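Side-chain contact in hyaluronidase (Streptomyces koganeiensis, PDB 4UFQ), which probably hydrolyses hyaluronan and is built as an elongated all-beta subunit of a three-chain assembly: residues 201-206 with 211-216. Sequence-based numbering, arbitrary orientation.
Sequences ALLWRG and VTTIAP
The carbonyl oxygen of Leu202 is gripped by two consecutive amides of the facing strand: Ile214 N binds Leu202 O at 2.7 Å, bent to 137° at the hydrogen, while Ala215 N reaches Leu202 O in a weak bond of 3.4 Å. One residue opposed by two is the signature of a classic beta bulge, here in the antiparallel hairpin of strands 201-206 and 211-215. Leu202 N returns a bond to Ala215 O; on the other side of the bulge Trp204 and Thr212 exchange two backbone hydrogen bonds.

Ile214 points toward the neighbouring strand, and its CG1, anti to the carbonyl carbon (chi1 -64°), carries CD1 against Trp204 CB at 3.8 Å. The indole leads away from strand 211-215, and its NE1 donates to Gly200 O of the second subunit. On the reverse face, Leu203 and Thr213 lie side by side, with Leu203 CG 3.8 Å from Thr213 OG1. Farther along, Val211 CG2 covers one face of the Arg205 guanidinium, 3.8 Å from Arg205 NH2.

Backbone bonds and apolar contacts thus both join the two strands. Ile214, at the bulge, packs on its counterparts in both other subunits, so the bulge probably orients this apolar side chain into the trimer interface near the C-terminus.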
ATOM      1  N   ALA B 201     -18.021  15.985  28.843  1.00 14.17           N
ATOM      2  CA  ALA B 201     -19.152  16.648  28.174  1.00 14.39           C
ATOM      3  C   ALA B 201     -18.839  16.841  26.696  1.00 13.65           C
ATOM      4  O   ALA B 201     -17.660  16.830  26.301  1.00 14.80           O
ATOM      5  CB  ALA B 201     -19.412  17.983  28.829  1.00 15.34           C
ATOM      6  N   LEU B 202     -19.875  17.032  25.882  1.00 13.08           N
ATOM      7  CA  LEU B 202     -19.731  17.290  24.456  1.00 14.81           C
ATOM      8  C   LEU B 202     -19.977  18.775  24.192  1.00 14.69           C
ATOM      9  O   LEU B 202     -21.000  19.332  24.644  1.00 14.29           O
ATOM     10  CB  LEU B 202     -20.731  16.420  23.674  1.00 14.44           C
ATOM     11  CG  LEU B 202     -20.633  16.532  22.153  1.00 14.52           C
ATOM     12  CD1 LEU B 202     -19.322  15.950  21.630  1.00 16.41           C
ATOM     13  CD2 LEU B 202     -21.854  15.823  21.524  1.00 16.57           C
ATOM     14  N   LEU B 203     -19.037  19.424  23.495  1.00 12.75           N
ATOM     15  CA  LEU B 203     -19.065  20.866  23.247  1.00 12.30           C
ATOM     16  C   LEU B 203     -18.922  21.173  21.772  1.00 15.07           C
ATOM     17  O   LEU B 203     -18.294  20.398  21.041  1.00 13.91           O
ATOM     18  CB  LEU B 203     -17.932  21.575  24.004  1.00 15.28           C
ATOM     19  CG  LEU B 203     -18.102  21.821  25.511  1.00 15.36           C
ATOM     20  CD1 LEU B 203     -18.075  20.550  26.303  1.00 16.70           C
ATOM     21  CD2 LEU B 203     -17.044  22.789  26.049  1.00 16.48           C
ATOM     22  N   TRP B 204     -19.454  22.311  21.331  1.00 13.68           N
ATOM     23  CA  TRP B 204     -19.234  22.845  19.985  1.00 13.97           C
ATOM     24  C   TRP B 204     -18.778  24.278  20.080  1.00 17.34           C
ATOM     25  O   TRP B 204     -19.401  25.110  20.762  1.00 15.15           O
ATOM     26  CB  TRP B 204     -20.535  22.856  19.188  1.00 14.91           C
ATOM     27  CG  TRP B 204     -20.542  23.485  17.790  1.00 14.88           C
ATOM     28  CD1 TRP B 204     -21.112  24.674  17.427  1.00 15.77           C
ATOM     29  CD2 TRP B 204     -20.065  22.886  16.576  1.00 13.80           C
ATOM     30  NE1 TRP B 204     -21.004  24.855  16.079  1.00 15.05           N
ATOM     31  CE2 TRP B 204     -20.362  23.774  15.529  1.00 13.44           C
ATOM     32  CE3 TRP B 204     -19.393  21.702  16.283  1.00 14.16           C
ATOM     33  CZ2 TRP B 204     -20.050  23.491  14.203  1.00 14.62           C
ATOM     34  CZ3 TRP B 204     -19.078  21.430  14.973  1.00 13.14           C
ATOM     35  CH2 TRP B 204     -19.379  22.329  13.957  1.00 15.37           C
ATOM     36  N   ARG B 205     -17.685  24.577  19.388  1.00 15.12           N
ATOM     37  CA  ARG B 205     -17.265  25.937  19.101  1.00 14.11           C
ATOM     38  C   ARG B 205     -17.677  26.273  17.674  1.00 15.01           C
ATOM     39  O   ARG B 205     -17.230  25.609  16.738  1.00 15.09           O
ATOM     40  CB  ARG B 205     -15.758  26.096  19.283  1.00 15.16           C
ATOM     41  CG  ARG B 205     -15.212  27.402  18.684  1.00 16.37           C
ATOM     42  CD  ARG B 205     -13.721  27.579  18.900  1.00 21.24           C
ATOM     43  NE  ARG B 205     -13.481  28.180  20.198  1.00 21.02           N
ATOM     44  CZ  ARG B 205     -13.440  29.485  20.441  1.00 19.41           C
ATOM     45  NH1 ARG B 205     -13.609  30.371  19.474  1.00 22.40           N
ATOM     46  NH2 ARG B 205     -13.241  29.913  21.682  1.00 22.91           N
ATOM     47  N   GLY B 206     -18.538  27.263  17.500  1.00 15.61           N
ATOM     48  CA  GLY B 206     -18.953  27.688  16.177  1.00 15.58           C
ATOM     49  C   GLY B 206     -18.039  28.717  15.551  1.00 15.84           C
ATOM     50  O   GLY B 206     -17.141  29.295  16.200  1.00 18.00           O
ATOM     51  N   VAL B 211     -19.273  29.094  22.214  1.00 15.15           N
ATOM     52  CA  VAL B 211     -18.977  27.771  22.758  1.00 16.05           C
ATOM     53  C   VAL B 211     -20.180  27.286  23.554  1.00 15.42           C
ATOM     54  O   VAL B 211     -20.622  27.966  24.483  1.00 17.31           O
ATOM     55  CB  VAL B 211     -17.697  27.802  23.609  1.00 18.29           C
ATOM     56  CG1 VAL B 211     -17.374  26.421  24.096  1.00 20.96           C
ATOM     57  CG2 VAL B 211     -16.525  28.342  22.772  1.00 20.58           C
ATOM     58  N   THR B 212     -20.723  26.148  23.160  1.00 13.87           N
ATOM     59  CA  THR B 212     -21.928  25.563  23.752  1.00 15.52           C
ATOM     60  C   THR B 212     -21.642  24.177  24.291  1.00 13.29           C
ATOM     61  O   THR B 212     -21.051  23.357  23.596  1.00 14.81           O
ATOM     62  CB  THR B 212     -23.008  25.429  22.687  1.00 17.37           C
ATOM     63  OG1 THR B 212     -23.306  26.718  22.149  1.00 18.75           O
ATOM     64  CG2 THR B 212     -24.299  24.842  23.255  1.00 18.55           C
ATOM     65  N   THR B 213     -22.030  23.902  25.543  1.00 15.22           N
ATOM     66  CA  THR B 213     -22.010  22.537  26.072  1.00 14.19           C
ATOM     67  C   THR B 213     -23.321  21.868  25.652  1.00 16.17           C
ATOM     68  O   THR B 213     -24.410  22.221  26.153  1.00 19.30           O
ATOM     69  CB  THR B 213     -21.832  22.529  27.597  1.00 15.84           C
ATOM     70  OG1 THR B 213     -20.611  23.190  27.956  1.00 17.79           O
ATOM     71  CG2 THR B 213     -21.757  21.103  28.114  1.00 17.75           C
ATOM     72  N   ILE B 214     -23.211  20.945  24.707  1.00 14.46           N
ATOM     73  CA  ILE B 214     -24.362  20.259  24.146  1.00 14.53           C
ATOM     74  C   ILE B 214     -24.918  19.187  25.068  1.00 17.70           C
ATOM     75  O   ILE B 214     -26.141  19.055  25.185  1.00 24.11           O
ATOM     76  CB  ILE B 214     -23.965  19.615  22.799  1.00 18.37           C
ATOM     77  CG1 ILE B 214     -23.598  20.719  21.808  1.00 20.20           C
ATOM     78  CG2 ILE B 214     -25.075  18.719  22.272  1.00 20.11           C
ATOM     79  CD1 ILE B 214     -22.828  20.174  20.605  1.00 39.75           C
ATOM     80  N   ALA B 215     -24.042  18.434  25.739  1.00 14.31           N
ATOM     81  CA  ALA B 215     -24.517  17.364  26.613  1.00 15.54           C
ATOM     82  C   ALA B 215     -23.526  17.144  27.720  1.00 15.28           C
ATOM     83  O   ALA B 215     -22.327  17.217  27.498  1.00 15.79           O
ATOM     84  CB  ALA B 215     -24.728  16.080  25.851  1.00 18.88           C
ATOM     85  N   PRO B 216     -24.013  16.820  28.921  1.00 14.34           N
ATOM     86  CA  PRO B 216     -23.100  16.691  30.069  1.00 15.43           C
ATOM     87  C   PRO B 216     -22.368  15.358  30.166  1.00 17.23           C
ATOM     88  O   PRO B 216     -22.741  14.356  29.551  1.00 16.87           O
ATOM     89  CB  PRO B 216     -24.037  16.847  31.271  1.00 17.51           C
ATOM     90  CG  PRO B 216     -25.361  16.366  30.781  1.00 18.19           C
ATOM     91  CD  PRO B 216     -25.422  16.753  29.323  1.00 17.10           C
TER